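Local coordinates for cytochrome c-552/4 domain-containing protein (Ignicoccus hospitalis KIN4/I, PDB 4QO5) that binds eight c-type hemes as a membrane-associated octaheme cytochrome and probably carries electrons, although its physiological role is not established, at residues Thr310-Arg315 with His323-Thr328; Asp243-Asn248 with Ile480-Ala485; Met365-Ala370 with Gly376-Ala381. One frame throughout, in Å; residues are numbered along the deposited sequence.

Contact 1 (Thr310-Arg315 with His323-Thr328); sequences TRLWVR and HPMPRT. With HEC (heme c), chain H.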
# COMPACT_ATOMS: atom_id res chain seq x y z
N THR A 310 27.13 9.40 -2.13
CA THR A 310 28.33 9.32 -1.31
C THR A 310 28.22 8.32 -0.17
O THR A 310 29.23 7.95 0.44
CB THR A 310 28.74 10.68 -0.73
OG1 THR A 310 27.75 11.14 0.20
CG2 THR A 310 28.90 11.70 -1.84
N ARG A 311 27.01 7.88 0.13
CA ARG A 311 26.78 6.92 1.20
C ARG A 311 26.64 5.48 0.73
O ARG A 311 26.68 4.55 1.54
CB ARG A 311 25.56 7.33 2.02
CG ARG A 311 25.76 8.66 2.69
CD ARG A 311 25.07 8.68 4.00
NE ARG A 311 25.24 9.94 4.68
CZ ARG A 311 24.52 10.29 5.73
NH1 ARG A 311 23.60 9.45 6.19
NH2 ARG A 311 24.70 11.47 6.30
N LEU A 312 26.51 5.29 -0.58
CA LEU A 312 26.23 3.98 -1.15
C LEU A 312 27.49 3.29 -1.66
O LEU A 312 28.30 3.91 -2.36
CB LEU A 312 25.22 4.12 -2.30
CG LEU A 312 23.97 4.95 -1.99
CD1 LEU A 312 23.19 5.23 -3.29
CD2 LEU A 312 23.09 4.25 -0.97
N TRP A 313 27.67 2.01 -1.33
CA TRP A 313 28.85 1.30 -1.83
C TRP A 313 28.50 0.43 -3.04
O TRP A 313 29.34 0.15 -3.88
CB TRP A 313 29.53 0.45 -0.74
CG TRP A 313 28.63 -0.51 0.06
CD1 TRP A 313 28.54 -1.87 -0.09
CD2 TRP A 313 27.75 -0.17 1.15
NE1 TRP A 313 27.65 -2.39 0.82
CE2 TRP A 313 27.15 -1.37 1.60
CE3 TRP A 313 27.41 1.03 1.78
CZ2 TRP A 313 26.23 -1.40 2.65
CZ3 TRP A 313 26.49 1.00 2.83
CH2 TRP A 313 25.91 -0.22 3.25
N VAL A 314 27.25 -0.02 -3.09
CA VAL A 314 26.85 -0.92 -4.17
C VAL A 314 25.49 -0.53 -4.73
O VAL A 314 24.53 -0.34 -3.97
CB VAL A 314 26.85 -2.39 -3.70
CG1 VAL A 314 25.90 -2.58 -2.49
CG2 VAL A 314 26.47 -3.33 -4.85
N ARG A 315 25.40 -0.38 -6.04
CA ARG A 315 24.12 0.00 -6.66
C ARG A 315 23.19 -1.20 -6.69
O ARG A 315 23.45 -2.18 -7.39
CB ARG A 315 24.33 0.53 -8.08
CG ARG A 315 23.05 1.13 -8.72
CD ARG A 315 23.01 2.62 -8.50
NE ARG A 315 21.73 3.25 -8.86
CZ ARG A 315 21.52 3.93 -9.98
NH1 ARG A 315 22.47 4.05 -10.90
NH2 ARG A 315 20.34 4.49 -10.19
N HIS A 323 25.89 -3.58 -8.91
CA HIS A 323 27.28 -3.28 -9.24
C HIS A 323 27.85 -2.23 -8.30
O HIS A 323 27.11 -1.49 -7.69
CB HIS A 323 27.35 -2.76 -10.67
CG HIS A 323 26.40 -1.64 -10.95
ND1 HIS A 323 25.06 -1.85 -11.20
CD2 HIS A 323 26.59 -0.30 -11.00
CE1 HIS A 323 24.47 -0.68 -11.41
NE2 HIS A 323 25.38 0.27 -11.29
N PRO A 324 29.19 -2.14 -8.19
CA PRO A 324 29.72 -1.10 -7.30
C PRO A 324 29.24 0.28 -7.74
O PRO A 324 29.01 0.51 -8.93
CB PRO A 324 31.25 -1.22 -7.47
CG PRO A 324 31.45 -2.65 -7.89
CD PRO A 324 30.25 -3.01 -8.73
N MET A 325 29.05 1.19 -6.79
CA MET A 325 28.48 2.51 -7.11
C MET A 325 29.35 3.28 -8.13
O MET A 325 30.56 3.28 -8.02
CB MET A 325 28.34 3.31 -5.82
CG MET A 325 27.46 4.53 -5.92
SD MET A 325 25.75 4.01 -6.20
CE MET A 325 25.06 5.54 -6.83
N PRO A 326 28.72 3.92 -9.12
CA PRO A 326 29.54 4.79 -9.99
C PRO A 326 30.23 5.92 -9.24
O PRO A 326 29.66 6.43 -8.26
CB PRO A 326 28.49 5.37 -10.96
CG PRO A 326 27.41 4.33 -11.01
CD PRO A 326 27.35 3.75 -9.62
N ARG A 327 31.42 6.32 -9.70
CA ARG A 327 32.18 7.39 -9.06
C ARG A 327 31.55 8.76 -9.23
O ARG A 327 31.64 9.60 -8.33
CB ARG A 327 33.62 7.43 -9.59
CG ARG A 327 34.44 6.23 -9.19
CD ARG A 327 35.86 6.34 -9.72
NE ARG A 327 36.65 5.21 -9.25
CZ ARG A 327 37.87 5.30 -8.73
NH1 ARG A 327 38.46 6.49 -8.62
NH2 ARG A 327 38.50 4.21 -8.33
N THR A 328 30.94 9.00 -10.39
CA THR A 328 30.30 10.30 -10.62
C THR A 328 28.81 10.15 -10.92
O THR A 328 28.33 9.05 -11.20
CB THR A 328 30.94 11.09 -11.79
OG1 THR A 328 30.36 10.67 -13.04
CG2 THR A 328 32.45 10.88 -11.83
FE HEC H . 17.73 2.96 2.13
CHA HEC H . 19.72 1.34 -0.16
CHB HEC H . 16.26 4.79 -0.36
CHC HEC H . 15.32 3.93 4.30
CHD HEC H . 19.67 1.94 4.66
NA HEC H . 17.96 3.06 0.15
C1A HEC H . 18.77 2.24 -0.63
C2A HEC H . 18.46 2.48 -2.02
C3A HEC H . 17.49 3.41 -2.08
C4A HEC H . 17.17 3.81 -0.72
CMA HEC H . 16.83 4.01 -3.34
CAA HEC H . 19.14 1.74 -3.19
CBA HEC H . 20.12 2.69 -3.89
CGA HEC H . 20.90 1.82 -4.84
O1A HEC H . 20.40 1.55 -5.96
O2A HEC H . 22.00 1.35 -4.45
NB HEC H . 16.16 4.19 2.00
C1B HEC H . 15.64 4.74 0.84
C2B HEC H . 14.30 5.13 1.09
C3B HEC H . 14.07 4.82 2.37
C4B HEC H . 15.23 4.26 2.97
CMB HEC H . 13.42 5.78 -0.02
CAB HEC H . 12.87 4.88 3.30
CBB HEC H . 11.54 4.60 2.59
NC HEC H . 17.56 3.06 4.06
C1C HEC H . 16.46 3.38 4.83
C2C HEC H . 16.80 3.30 6.23
C3C HEC H . 17.87 2.47 6.24
C4C HEC H . 18.44 2.48 4.93
CMC HEC H . 15.66 3.31 7.27
CAC HEC H . 18.73 1.84 7.36
CBC HEC H . 18.04 1.49 8.69
ND HEC H . 19.44 1.83 2.23
C1D HEC H . 20.05 1.49 3.43
C2D HEC H . 21.17 0.64 3.16
C3D HEC H . 21.17 0.43 1.66
C4D HEC H . 20.06 1.22 1.16
CMD HEC H . 22.13 0.03 4.21
CAD HEC H . 22.17 -0.37 0.82
CBD HEC H . 23.31 0.65 0.57
CGD HEC H . 24.01 0.32 -0.72
O1D HEC H . 23.38 -0.32 -1.59
O2D HEC H . 25.21 0.68 -0.88
O HOH W 1 24.80 2.86 -12.05
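R315 and H323 form the hydrogen-bonded pair of a short antiparallel hairpin, strands 314-315 and 323-324. R315 N gives to H323 O at 2.6 Å, almost in line with the carbonyl bond (C=O...N 167°), and H323 N answers R315 O at 3.2 Å, in the carbonyl plane and on a lone pair. V314 and P324 make the adjoining non-hydrogen-bonded pair, a place that suits proline, which has no N-H to offer. Beyond it M325 N reaches W313 O at 3.1 Å, from well above the carbonyl plane.

Packing rests mainly on R315, H323 and M325. H323 holds its CG between its own N and carbonyl carbon (chi1 52°), which lays the imidazole alongside R315; R315 CB then sits over one ring face, 3.6 Å from the centroid, in a CH-pi contact. M325, unbranched and bent at its second torsion, slips its sulfur between R315 and L312, with SD 3.9 Å from L312 CB and also against R315 CD.

Backbone N-H groups and the R315 guanidinium serve the hemes. One propionate oxygen, O2D, takes W313 N at 2.8 Å and V314 N in a nearly straight bond (N-H...O 176°), and it lies over one face of the W313 indole. R315 NH2 binds a propionate of another heme, while its NH1 donates at 2.9 Å to a water that sits in plane at the NE2 edge of H323. ND1 of that ring is held by Y321 O.

The propionate gripped by W313 N and V314 N may be protonated, its O1D being 2.6 Å from V314 O. R315 probably offsets the charge of the propionates around it and may influence the heme potentials.

Contact 2 (Asp243-Asn248 with Ile480-Ala485); sequences DVPAFN and IRYGTA. With HEC (heme c), chain H.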
# COMPACT_ATOMS: atom_id res chain seq x y z
N ASP A 243 9.45 -1.10 -8.94
CA ASP A 243 10.83 -0.93 -9.41
C ASP A 243 11.80 -0.46 -8.34
O ASP A 243 12.98 -0.85 -8.34
CB ASP A 243 10.88 0.03 -10.63
CG ASP A 243 10.10 1.35 -10.41
OD1 ASP A 243 10.65 2.43 -10.78
OD2 ASP A 243 8.94 1.32 -9.93
N VAL A 244 11.32 0.38 -7.44
CA VAL A 244 12.23 1.00 -6.48
C VAL A 244 11.58 1.07 -5.10
O VAL A 244 11.48 2.14 -4.51
CB VAL A 244 12.65 2.43 -6.98
CG1 VAL A 244 13.61 2.34 -8.17
CG2 VAL A 244 11.41 3.25 -7.39
N PRO A 245 11.19 -0.09 -4.54
CA PRO A 245 10.23 -0.15 -3.43
C PRO A 245 10.81 0.21 -2.07
O PRO A 245 10.50 -0.48 -1.09
CB PRO A 245 9.83 -1.62 -3.41
CG PRO A 245 11.11 -2.34 -3.79
CD PRO A 245 11.68 -1.44 -4.91
N ALA A 246 11.65 1.23 -1.99
CA ALA A 246 12.24 1.57 -0.70
C ALA A 246 11.17 2.00 0.34
O ALA A 246 11.24 1.57 1.50
CB ALA A 246 13.36 2.60 -0.85
N PHE A 247 10.16 2.75 -0.09
CA PHE A 247 9.11 3.14 0.84
C PHE A 247 8.36 1.94 1.39
O PHE A 247 8.04 1.87 2.58
CB PHE A 247 8.11 4.12 0.20
CG PHE A 247 7.01 4.53 1.13
CD1 PHE A 247 7.23 5.48 2.10
CD2 PHE A 247 5.75 3.96 1.02
CE1 PHE A 247 6.23 5.87 2.96
CE2 PHE A 247 4.73 4.33 1.88
CZ PHE A 247 4.97 5.30 2.86
N ASN A 248 8.07 0.98 0.51
CA ASN A 248 7.22 -0.15 0.88
C ASN A 248 7.98 -1.09 1.80
O ASN A 248 7.43 -1.60 2.77
CB ASN A 248 6.83 -0.91 -0.37
CG ASN A 248 6.18 -0.02 -1.42
OD1 ASN A 248 6.87 0.60 -2.23
ND2 ASN A 248 4.86 0.03 -1.41
N ILE A 480 14.33 -7.73 -4.06
CA ILE A 480 15.03 -8.63 -3.14
C ILE A 480 16.21 -7.94 -2.48
O ILE A 480 16.43 -8.06 -1.27
CB ILE A 480 15.51 -9.90 -3.88
CG1 ILE A 480 14.30 -10.76 -4.27
CG2 ILE A 480 16.46 -10.73 -2.99
CD1 ILE A 480 14.60 -11.79 -5.34
N ARG A 481 16.98 -7.21 -3.28
CA ARG A 481 18.13 -6.48 -2.77
C ARG A 481 17.69 -5.35 -1.84
O ARG A 481 18.25 -5.18 -0.77
CB ARG A 481 18.97 -5.94 -3.93
CG ARG A 481 19.64 -7.06 -4.73
CD ARG A 481 20.58 -6.50 -5.80
NE ARG A 481 19.87 -5.91 -6.94
CZ ARG A 481 19.80 -6.47 -8.14
NH1 ARG A 481 20.38 -7.64 -8.37
NH2 ARG A 481 19.15 -5.86 -9.13
N TYR A 482 16.66 -4.60 -2.24
CA TYR A 482 16.14 -3.52 -1.40
C TYR A 482 15.65 -4.06 -0.05
O TYR A 482 15.89 -3.44 1.01
CB TYR A 482 14.93 -2.85 -2.08
CG TYR A 482 15.26 -1.70 -3.00
CD1 TYR A 482 16.30 -1.76 -3.92
CD2 TYR A 482 14.49 -0.54 -2.97
CE1 TYR A 482 16.56 -0.68 -4.79
CE2 TYR A 482 14.74 0.53 -3.82
CZ TYR A 482 15.77 0.46 -4.72
OH TYR A 482 16.00 1.54 -5.55
N GLY A 483 14.89 -5.15 -0.10
CA GLY A 483 14.28 -5.74 1.09
C GLY A 483 15.33 -6.27 2.04
O GLY A 483 15.18 -6.18 3.26
N THR A 484 16.42 -6.78 1.48
CA THR A 484 17.52 -7.30 2.31
C THR A 484 18.26 -6.12 2.94
O THR A 484 18.51 -6.11 4.13
CB THR A 484 18.47 -8.15 1.48
OG1 THR A 484 17.72 -9.20 0.85
CG2 THR A 484 19.59 -8.77 2.35
N ALA A 485 18.55 -5.10 2.13
CA ALA A 485 19.26 -3.92 2.63
C ALA A 485 18.51 -3.19 3.73
O ALA A 485 19.13 -2.68 4.67
CB ALA A 485 19.56 -2.95 1.48
FE HEC H . 17.73 2.96 2.13
CHA HEC H . 19.72 1.34 -0.16
CHB HEC H . 16.26 4.79 -0.36
CHC HEC H . 15.32 3.93 4.30
CHD HEC H . 19.67 1.94 4.66
NA HEC H . 17.96 3.06 0.15
C1A HEC H . 18.77 2.24 -0.63
C2A HEC H . 18.46 2.48 -2.02
C3A HEC H . 17.49 3.41 -2.08
C4A HEC H . 17.17 3.81 -0.72
CMA HEC H . 16.83 4.01 -3.34
CAA HEC H . 19.14 1.74 -3.19
CBA HEC H . 20.12 2.69 -3.89
CGA HEC H . 20.90 1.82 -4.84
O1A HEC H . 20.40 1.55 -5.96
O2A HEC H . 22.00 1.35 -4.45
NB HEC H . 16.16 4.19 2.00
C1B HEC H . 15.64 4.74 0.84
C2B HEC H . 14.30 5.13 1.09
C3B HEC H . 14.07 4.82 2.37
C4B HEC H . 15.23 4.26 2.97
CMB HEC H . 13.42 5.78 -0.02
CAB HEC H . 12.87 4.88 3.30
CBB HEC H . 11.54 4.60 2.59
NC HEC H . 17.56 3.06 4.06
C1C HEC H . 16.46 3.38 4.83
C2C HEC H . 16.80 3.30 6.23
C3C HEC H . 17.87 2.47 6.24
C4C HEC H . 18.44 2.48 4.93
CMC HEC H . 15.66 3.31 7.27
CAC HEC H . 18.73 1.84 7.36
CBC HEC H . 18.04 1.49 8.69
ND HEC H . 19.44 1.83 2.23
C1D HEC H . 20.05 1.49 3.43
C2D HEC H . 21.17 0.64 3.16
C3D HEC H . 21.17 0.43 1.66
C4D HEC H . 20.06 1.22 1.16
CMD HEC H . 22.13 0.03 4.21
CAD HEC H . 22.17 -0.37 0.82
CBD HEC H . 23.31 0.65 0.57
CGD HEC H . 24.01 0.32 -0.72
O1D HEC H . 23.38 -0.32 -1.59
O2D HEC H . 25.21 0.68 -0.88
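Y482 projects from helix 464-485 toward the turn V244-P245-A246, carrying most of this contact on one ring. From CB, CG stands beside the backbone N (chi1 -89°) and comes 4.1 Å from P245 CD. CD2 goes deeper, 3.5 Å from that same P245 CD, and A246 N approaches the ring at its edge, its N-H already spent on V244 O. CE2 meets V244 C at 3.5 Å and A246 CB at 3.9 Å; small and apolar residues here let the ring lie close. CE1 and CZ turn to the heme, both near CAA at the root of a propionate. At the tip, Y482 OH rests 3.6 Å from V244 CG1. Y482 OH also lies 3.4 Å from the heme methyl CMA, and it is hydrogen-bonded to a propionate of a second heme. With an alanine in place of Y482, that propionate would probably lose its hydroxyl partner and a gap would open between the turn and the heme. P245 is the N-cap residue of helix 246-252, so the ring packs where that helix begins, while I480 and R481 pack against helix 413-447, and I480 also against helix 498-520.

Contact 3 (Met365-Ala370 with Gly376-Ala381); sequences MPISLA and GKFLYA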
# COMPACT_ATOMS: atom_id res chain seq x y z
N MET A 365 26.46 1.20 -20.08
CA MET A 365 25.98 0.55 -18.86
C MET A 365 27.15 0.43 -17.90
O MET A 365 28.30 0.55 -18.33
CB MET A 365 25.39 -0.82 -19.21
CG MET A 365 24.03 -0.72 -19.91
SD MET A 365 23.57 -2.26 -20.69
CE MET A 365 23.04 -3.20 -19.26
N PRO A 366 26.87 0.22 -16.61
CA PRO A 366 27.95 0.18 -15.62
C PRO A 366 28.66 -1.17 -15.57
O PRO A 366 29.80 -1.26 -15.07
CB PRO A 366 27.24 0.46 -14.29
CG PRO A 366 25.80 0.07 -14.53
CD PRO A 366 25.53 0.33 -15.98
N ILE A 367 28.01 -2.20 -16.08
CA ILE A 367 28.51 -3.56 -15.94
C ILE A 367 28.16 -4.36 -17.20
O ILE A 367 27.17 -4.06 -17.88
CB ILE A 367 27.93 -4.21 -14.64
CG1 ILE A 367 28.62 -5.53 -14.30
CG2 ILE A 367 26.39 -4.32 -14.71
CD1 ILE A 367 28.27 -6.06 -12.91
N SER A 368 28.98 -5.36 -17.53
CA SER A 368 28.76 -6.18 -18.72
C SER A 368 27.49 -7.04 -18.61
O SER A 368 26.91 -7.16 -17.53
CB SER A 368 29.97 -7.08 -18.96
OG SER A 368 30.28 -7.84 -17.81
N LEU A 369 27.08 -7.63 -19.73
CA LEU A 369 25.85 -8.42 -19.77
C LEU A 369 26.04 -9.81 -19.19
O LEU A 369 25.07 -10.48 -18.82
CB LEU A 369 25.33 -8.53 -21.20
CG LEU A 369 24.98 -7.21 -21.88
CD1 LEU A 369 24.52 -7.45 -23.31
CD2 LEU A 369 23.92 -6.44 -21.09
N ALA A 370 27.29 -10.25 -19.12
CA ALA A 370 27.60 -11.57 -18.61
C ALA A 370 29.00 -11.52 -18.01
O ALA A 370 29.83 -10.72 -18.44
CB ALA A 370 27.54 -12.60 -19.73
N GLY A 376 35.23 -15.66 -14.03
CA GLY A 376 34.06 -15.59 -13.18
C GLY A 376 33.71 -14.16 -12.81
O GLY A 376 32.80 -13.93 -12.01
N LYS A 377 34.41 -13.20 -13.41
CA LYS A 377 34.20 -11.79 -13.08
C LYS A 377 33.43 -11.03 -14.16
O LYS A 377 33.56 -11.31 -15.35
CB LYS A 377 35.54 -11.09 -12.85
CG LYS A 377 36.23 -11.44 -11.55
CD LYS A 377 37.49 -10.60 -11.39
CE LYS A 377 38.34 -11.04 -10.21
NZ LYS A 377 39.63 -10.29 -10.17
N PHE A 378 32.64 -10.05 -13.73
CA PHE A 378 32.05 -9.11 -14.67
C PHE A 378 33.09 -8.08 -15.09
O PHE A 378 34.11 -7.92 -14.43
CB PHE A 378 30.86 -8.39 -14.05
CG PHE A 378 29.66 -9.26 -13.85
CD1 PHE A 378 28.70 -9.39 -14.84
CD2 PHE A 378 29.48 -9.95 -12.65
CE1 PHE A 378 27.58 -10.20 -14.65
CE2 PHE A 378 28.37 -10.76 -12.46
CZ PHE A 378 27.42 -10.88 -13.46
N LEU A 379 32.83 -7.40 -16.20
CA LEU A 379 33.63 -6.24 -16.59
C LEU A 379 32.90 -4.98 -16.13
O LEU A 379 31.66 -4.92 -16.18
CB LEU A 379 33.83 -6.22 -18.11
CG LEU A 379 34.52 -7.48 -18.66
CD1 LEU A 379 34.45 -7.52 -20.18
CD2 LEU A 379 35.96 -7.54 -18.19
N TYR A 380 33.66 -3.98 -15.67
CA TYR A 380 33.06 -2.75 -15.16
C TYR A 380 33.33 -1.62 -16.14
O TYR A 380 34.33 -1.64 -16.86
CB TYR A 380 33.63 -2.37 -13.80
CG TYR A 380 33.35 -3.34 -12.67
CD1 TYR A 380 32.21 -4.13 -12.66
CD2 TYR A 380 34.24 -3.45 -11.60
CE1 TYR A 380 31.96 -5.02 -11.61
CE2 TYR A 380 34.00 -4.32 -10.55
CZ TYR A 380 32.87 -5.11 -10.56
OH TYR A 380 32.64 -5.97 -9.51
N ALA A 381 32.44 -0.63 -16.14
CA ALA A 381 32.51 0.47 -17.09
C ALA A 381 33.69 1.38 -16.84
O ALA A 381 34.22 1.44 -15.73
CB ALA A 381 31.21 1.29 -17.02
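P366, I367 and S368 run antiparallel to A381, Y380 and L379, with a single bridge between I367 and Y380, whose CA atoms are 4.7 Å apart. A381 N donates to P366 O at 2.9 Å, from above the carbonyl plane, and S368 N to L379 O at 3.0 Å. The N-H of L379 is met by a side chain instead: S368 OG accepts it at 3.0 Å in a fairly straight bond (166°) and donates its own hydrogen bond to A370 O. With OG between the serine's N and carbonyl carbon (chi1 54°), the hydroxyl lies within reach of both; a serine suits the place because its short side chain can accept and donate at once.

Among the side chains, I367 stretches with CG1 anti to its N (chi1 -170°), and its tip CD1 lies 4.1 Å from the F378 ring centroid, an off-centre CH-pi contact. CD1 also touches the Y380 ring at its edge, 4.0 Å from CE1. S368 OG lies near the plane of the F378 ring, at its CD1 edge. The short A381 leaves room for M365 O, which is 3.3 Å from its CB.

Both segments belong to the irregular region between strand 362-363 and helix 393-407. M365 and A381 pack on V336 of strand 336-337, P366 leans on Y139 of helix 137-147, and F378 meets the ring of Y321.

Overall arrangement
Contacts 1 and 3 touch directly: H323 NE2 lies 3.3 Å from P366 CG, and P324 CD 3.8 Å from Y380 CZ, so the outer loop packs on the hairpin; their centres are about 15 Å apart. Contacts 1 and 2 do not touch, their nearest atoms being about 5 Å apart, but both meet the same heme, and R315 and Y482 each hydrogen-bond a propionate of another heme. Contact 3 stands farther off, its centre about 23 Å from that of contact 2 and the P366 side chain about 7 Å from a heme. Along the chain, contact 2 closes a long loop within which contacts 1 and 3 follow in series.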